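Local coordinates for soluble inorganic pyrophosphatase (Toxoplasma gondii, PDB 5WRT), which probably catalyses magnesium-dependent hydrolysis of inorganic pyrophosphate to orthophosphate, and is represented here by its pyrophosphatase domain, at residues V50-K55 against M61-R66; M73-L76 against L82-Y85. One frame throughout, in Å; residues are numbered along the deposited sequence.

Interaction 1 of 2, residues V50-K55 against M61-R66; sequences VVEIPK and MEMQLR
Glu52 OE2 receives the backbone N-H of Met63 in a nearly straight bond of 3.0 Å between OE2 and N (168° at the hydrogen), the donor arriving from above the carboxylate plane. A classic beta bulge of strand 47-53, in which Glu52 and Ile53 both face Tyr93, accompanies this reach toward strand 61-63, which runs roughly antiparallel to residues 50-53, at 143°. Glutamate suits the place because its chain, extended beyond CG (chi2 172°), is long enough to carry the carboxylate past Met61 to Met63. The other oxygen, Glu52 OE1, accepts a bond of 2.8 Å from a water that also donates to Met61 O, so both carboxylate oxygens are tied, directly or through water, to the facing backbone. This second shell probably steadies the rotation of a residue that binds magnesium in this protein, although Glu52 is not a ligand in this model; a bound magnesium ion lies about 4 Å from its side chain. Apolar side chains fill the buried flanks. Ile53 CG1 rests beside Met61 CB, and the long, unbranched Met63 side chain crosses Glu52 at about a right angle before its SD meets Val50 CG1 at 4.1 Å.

Interaction 2 of 2, residues M73-L76 against L82-Y85; sequences MQDL and LREY
Gln74 holds CG opposite its own backbone N (chi1 -171°) and stays extended beyond it, which carries the amide across Leu82 to the backbone of Arg83. Asp75 and Arg83 share that first torsion, and the arginine then bends at chi3 (-80°), turning its guanidinium so that NH1 reaches the Asp75 carboxylate and the two side chains run alongside each other in the same direction. The amide bond is nearly straight: Gln74 NE2 donates to Arg83 O at 3.1 Å, with the oxygen in the amide plane, while the donor stands well above the carbonyl plane. A water accepts from the same NE2 and donates to Glu84 OE2, giving the amide nitrogen two partners; Glu84 OE1 itself pairs with Arg58.

The segments run from the end of strand 72-74 into loop, and from loop into the start of strand 84-89. These strands flank strand 57-63 in a small antiparallel sheet, and here they meet directly, in a single beta bridge of Leu76 with Leu82, while Asp75 and Arg83 each also bond to the backbone of Lys60. Arg83 N donates to Asp75 O at 2.9 Å. Beside this backbone link, Arg83 NH1 meets Asp75 OD2 at 2.8 Å in a salt bridge. The carboxylate sits at the guanidinium edge but is approached from above its own plane, the two planes being 37° apart. Arginine suits the position, since its long chain can pair by backbone and by charge with one residue. Two leucines pack beside the amide: Leu82 crosses Gln74 at about a right angle, and its CD2 touches Leu76 CD2 at 3.7 Å.

Overall arrangement
Strand 57-63 joins the two contacts, whose centres lie about 10 Å apart. Interaction 1 brings it against strand 47-53 of the large mixed sheet, whereas interaction 2 joins the ends of its two neighbours in the small antiparallel sheet. Their chemistry differs with depth. Near the metal site, interaction 1 is buried, with one carboxylate held by backbone and water amid aliphatic and methionine side chains; interaction 2 lies at the surface, where a salt bridge and an amide bond work beside leucines. Glu62 N and Met73 O make a probable hydrogen bond between them, and Ile53 CD1 packs on Tyr85 CE2, linking interaction 1 to both segments of interaction 2.

Interaction 1 of 2, residues V50-K55 against M61-R66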
loop_
_atom_site.group_PDB
_atom_site.type_symbol
_atom_site.label_atom_id
_atom_site.label_comp_id
_atom_site.label_asym_id
_atom_site.label_seq_id
_atom_site.Cartn_x
_atom_site.Cartn_y
_atom_site.Cartn_z
ATOM N N VAL A 50 0.250 13.961 -17.827
ATOM C CA VAL A 50 1.106 13.021 -18.540
ATOM C C VAL A 50 1.197 11.767 -17.680
ATOM O O VAL A 50 1.762 11.793 -16.584
ATOM C CB VAL A 50 2.492 13.613 -18.821
ATOM C CG1 VAL A 50 3.409 12.557 -19.426
ATOM C CG2 VAL A 50 2.377 14.817 -19.745
ATOM N N VAL A 51 0.631 10.670 -18.172
ATOM C CA VAL A 51 0.617 9.419 -17.424
ATOM C C VAL A 51 1.989 8.772 -17.543
ATOM O O VAL A 51 2.440 8.450 -18.647
ATOM C CB VAL A 51 -0.485 8.482 -17.937
ATOM C CG1 VAL A 51 -0.479 7.176 -17.155
ATOM C CG2 VAL A 51 -1.842 9.163 -17.850
ATOM N N GLU A 52 2.654 8.579 -16.405
ATOM C CA GLU A 52 3.937 7.890 -16.359
ATOM C C GLU A 52 3.800 6.448 -15.890
ATOM O O GLU A 52 4.355 5.537 -16.512
ATOM C CB GLU A 52 4.914 8.645 -15.447
ATOM C CG GLU A 52 5.306 10.028 -15.949
ATOM C CD GLU A 52 6.113 10.817 -14.929
ATOM O OE1 GLU A 52 5.901 10.621 -13.713
ATOM O OE2 GLU A 52 6.961 11.635 -15.344
ATOM N N ILE A 53 3.065 6.220 -14.807
ATOM C CA ILE A 53 2.913 4.882 -14.243
ATOM C C ILE A 53 1.447 4.474 -14.327
ATOM O O ILE A 53 0.599 5.063 -13.642
ATOM C CB ILE A 53 3.434 4.826 -12.798
ATOM C CG1 ILE A 53 4.947 5.056 -12.779
ATOM C CG2 ILE A 53 3.077 3.496 -12.153
ATOM C CD1 ILE A 53 5.521 5.226 -11.396
ATOM N N PRO A 54 1.109 3.481 -15.144
ATOM C CA PRO A 54 -0.293 3.077 -15.275
ATOM C C PRO A 54 -0.820 2.428 -14.009
ATOM O O PRO A 54 -0.070 1.869 -13.205
ATOM C CB PRO A 54 -0.269 2.068 -16.430
ATOM C CG PRO A 54 0.993 2.347 -17.156
ATOM C CD PRO A 54 1.970 2.784 -16.111
ATOM N N LYS A 55 -2.137 2.525 -13.842
ATOM C CA LYS A 55 -2.838 1.828 -12.774
ATOM C C LYS A 55 -2.462 0.351 -12.758
ATOM O O LYS A 55 -2.432 -0.307 -13.802
ATOM C CB LYS A 55 -4.347 2.000 -12.970
ATOM C CG LYS A 55 -5.235 1.177 -12.052
ATOM C CD LYS A 55 -6.697 1.311 -12.477
ATOM C CE LYS A 55 -7.654 1.056 -11.322
ATOM N NZ LYS A 55 -7.743 2.226 -10.398
ATOM N N MET A 61 8.417 4.371 -13.925
ATOM C CA MET A 61 8.540 5.112 -15.171
ATOM C C MET A 61 8.443 6.604 -14.890
ATOM O O MET A 61 7.583 7.051 -14.127
ATOM C CB MET A 61 7.449 4.687 -16.155
ATOM C CG MET A 61 7.333 3.180 -16.331
ATOM S SD MET A 61 8.798 2.427 -17.063
ATOM C CE MET A 61 8.823 3.219 -18.667
ATOM N N GLU A 62 9.317 7.379 -15.527
ATOM C CA GLU A 62 9.344 8.821 -15.325
ATOM C C GLU A 62 9.852 9.506 -16.581
ATOM O O GLU A 62 10.623 8.929 -17.351
ATOM C CB GLU A 62 10.248 9.225 -14.149
ATOM C CG GLU A 62 9.769 8.804 -12.774
ATOM C CD GLU A 62 10.786 9.106 -11.689
ATOM O OE1 GLU A 62 11.972 9.335 -12.021
ATOM O OE2 GLU A 62 10.396 9.116 -10.504
ATOM N N MET A 63 9.406 10.743 -16.778
ATOM C CA MET A 63 9.981 11.588 -17.815
ATOM C C MET A 63 11.455 11.840 -17.521
ATOM O O MET A 63 11.823 12.205 -16.400
ATOM C CB MET A 63 9.224 12.913 -17.894
ATOM C CG MET A 63 7.799 12.787 -18.406
ATOM S SD MET A 63 6.991 14.382 -18.660
ATOM C CE MET A 63 6.693 14.897 -16.969
ATOM N N GLN A 64 12.301 11.646 -18.532
ATOM C CA GLN A 64 13.744 11.856 -18.397
ATOM C C GLN A 64 14.044 13.290 -18.819
ATOM O O GLN A 64 14.231 13.590 -19.999
ATOM C CB GLN A 64 14.518 10.839 -19.228
ATOM C CG GLN A 64 14.226 9.388 -18.864
ATOM C CD GLN A 64 14.516 9.082 -17.405
ATOM O OE1 GLN A 64 15.600 9.375 -16.901
ATOM N NE2 GLN A 64 13.545 8.490 -16.719
ATOM N N LEU A 65 14.098 14.187 -17.833
ATOM C CA LEU A 65 14.174 15.616 -18.115
ATOM C C LEU A 65 15.500 16.033 -18.745
ATOM O O LEU A 65 15.560 17.092 -19.379
ATOM C CB LEU A 65 13.934 16.407 -16.827
ATOM C CG LEU A 65 12.631 16.087 -16.087
ATOM C CD1 LEU A 65 12.408 17.049 -14.929
ATOM C CD2 LEU A 65 11.438 16.100 -17.035
ATOM N N ARG A 66 16.557 15.234 -18.595
ATOM C CA ARG A 66 17.839 15.581 -19.204
ATOM C C ARG A 66 17.869 15.287 -20.698
ATOM O O ARG A 66 18.628 15.925 -21.434
ATOM C CB ARG A 66 18.982 14.838 -18.512
ATOM C CG ARG A 66 19.385 15.427 -17.171
ATOM C CD ARG A 66 20.417 14.555 -16.475
ATOM N NE ARG A 66 21.516 14.187 -17.365
ATOM C CZ ARG A 66 22.783 14.543 -17.176
ATOM N NH1 ARG A 66 23.116 15.276 -16.123
ATOM N NH2 ARG A 66 23.718 14.161 -18.037
HETATM O O HOH W 1 6.258 8.410 -12.079
#

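Interaction 2 of 2, residues M73-L76 against L82-Y85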
loop_
_atom_site.group_PDB
_atom_site.type_symbol
_atom_site.label_atom_id
_atom_site.label_comp_id
_atom_site.label_asym_id
_atom_site.label_seq_id
_atom_site.Cartn_x
_atom_site.Cartn_y
_atom_site.Cartn_z
ATOM N N MET A 73 10.964 6.844 -19.498
ATOM C CA MET A 73 11.741 5.618 -19.405
ATOM C C MET A 73 11.715 5.152 -17.960
ATOM O O MET A 73 11.268 5.873 -17.065
ATOM C CB MET A 73 13.192 5.829 -19.868
ATOM C CG MET A 73 13.345 6.544 -21.201
ATOM S SD MET A 73 15.056 6.628 -21.771
ATOM C CE MET A 73 15.428 4.899 -22.060
ATOM N N GLN A 74 12.197 3.935 -17.731
ATOM C CA GLN A 74 12.228 3.392 -16.381
ATOM C C GLN A 74 13.419 3.954 -15.614
ATOM O O GLN A 74 14.533 4.041 -16.140
ATOM C CB GLN A 74 12.289 1.866 -16.411
ATOM C CG GLN A 74 12.115 1.225 -15.045
ATOM C CD GLN A 74 11.754 -0.243 -15.132
ATOM O OE1 GLN A 74 11.589 -0.789 -16.222
ATOM N NE2 GLN A 74 11.621 -0.889 -13.978
ATOM N N ASP A 75 13.169 4.351 -14.369
ATOM C CA ASP A 75 14.226 4.882 -13.521
ATOM C C ASP A 75 15.281 3.815 -13.248
ATOM O O ASP A 75 14.994 2.615 -13.222
ATOM C CB ASP A 75 13.635 5.397 -12.207
ATOM C CG ASP A 75 14.617 6.235 -11.412
ATOM O OD1 ASP A 75 15.442 6.939 -12.032
ATOM O OD2 ASP A 75 14.557 6.197 -10.165
ATOM N N LEU A 76 16.516 4.265 -13.043
ATOM C CA LEU A 76 17.644 3.386 -12.762
ATOM C C LEU A 76 18.152 3.600 -11.344
ATOM O O LEU A 76 18.152 4.726 -10.835
ATOM C CB LEU A 76 18.784 3.615 -13.760
ATOM C CG LEU A 76 18.448 3.476 -15.246
ATOM C CD1 LEU A 76 19.680 3.734 -16.102
ATOM C CD2 LEU A 76 17.869 2.101 -15.535
ATOM N N LEU A 82 17.213 -1.689 -13.298
ATOM C CA LEU A 82 15.900 -1.062 -13.372
ATOM C C LEU A 82 15.268 -0.964 -11.990
ATOM O O LEU A 82 15.261 -1.933 -11.226
ATOM C CB LEU A 82 15.001 -1.867 -14.308
ATOM C CG LEU A 82 15.462 -1.882 -15.763
ATOM C CD1 LEU A 82 14.613 -2.837 -16.568
ATOM C CD2 LEU A 82 15.396 -0.482 -16.352
ATOM N N ARG A 83 14.746 0.215 -11.665
ATOM C CA ARG A 83 14.144 0.466 -10.363
ATOM C C ARG A 83 12.634 0.286 -10.441
ATOM O O ARG A 83 11.985 0.798 -11.360
ATOM C CB ARG A 83 14.491 1.866 -9.850
ATOM C CG ARG A 83 13.631 2.319 -8.677
ATOM C CD ARG A 83 14.045 3.683 -8.143
ATOM N NE ARG A 83 15.213 3.581 -7.271
ATOM C CZ ARG A 83 16.353 4.240 -7.453
ATOM N NH1 ARG A 83 16.488 5.068 -8.480
ATOM N NH2 ARG A 83 17.358 4.073 -6.601
ATOM N N GLU A 84 12.085 -0.442 -9.476
ATOM C CA GLU A 84 10.650 -0.591 -9.299
ATOM C C GLU A 84 10.276 -0.109 -7.906
ATOM O O GLU A 84 11.104 -0.112 -6.990
ATOM C CB GLU A 84 10.202 -2.048 -9.464
ATOM C CG GLU A 84 10.446 -2.653 -10.830
ATOM C CD GLU A 84 9.836 -4.037 -10.955
ATOM O OE1 GLU A 84 9.283 -4.536 -9.949
ATOM O OE2 GLU A 84 9.911 -4.628 -12.054
ATOM N N TYR A 85 9.027 0.318 -7.749
ATOM C CA TYR A 85 8.503 0.511 -6.408
ATOM C C TYR A 85 8.330 -0.842 -5.730
ATOM O O TYR A 85 8.115 -1.867 -6.383
ATOM C CB TYR A 85 7.171 1.263 -6.447
ATOM C CG TYR A 85 7.313 2.727 -6.799
ATOM C CD1 TYR A 85 8.262 3.523 -6.170
ATOM C CD2 TYR A 85 6.499 3.314 -7.759
ATOM C CE1 TYR A 85 8.399 4.859 -6.485
ATOM C CE2 TYR A 85 6.628 4.653 -8.081
ATOM C CZ TYR A 85 7.581 5.420 -7.442
ATOM O OH TYR A 85 7.717 6.753 -7.758
HETATM O O HOH W 2 11.255 -3.918 -14.107
#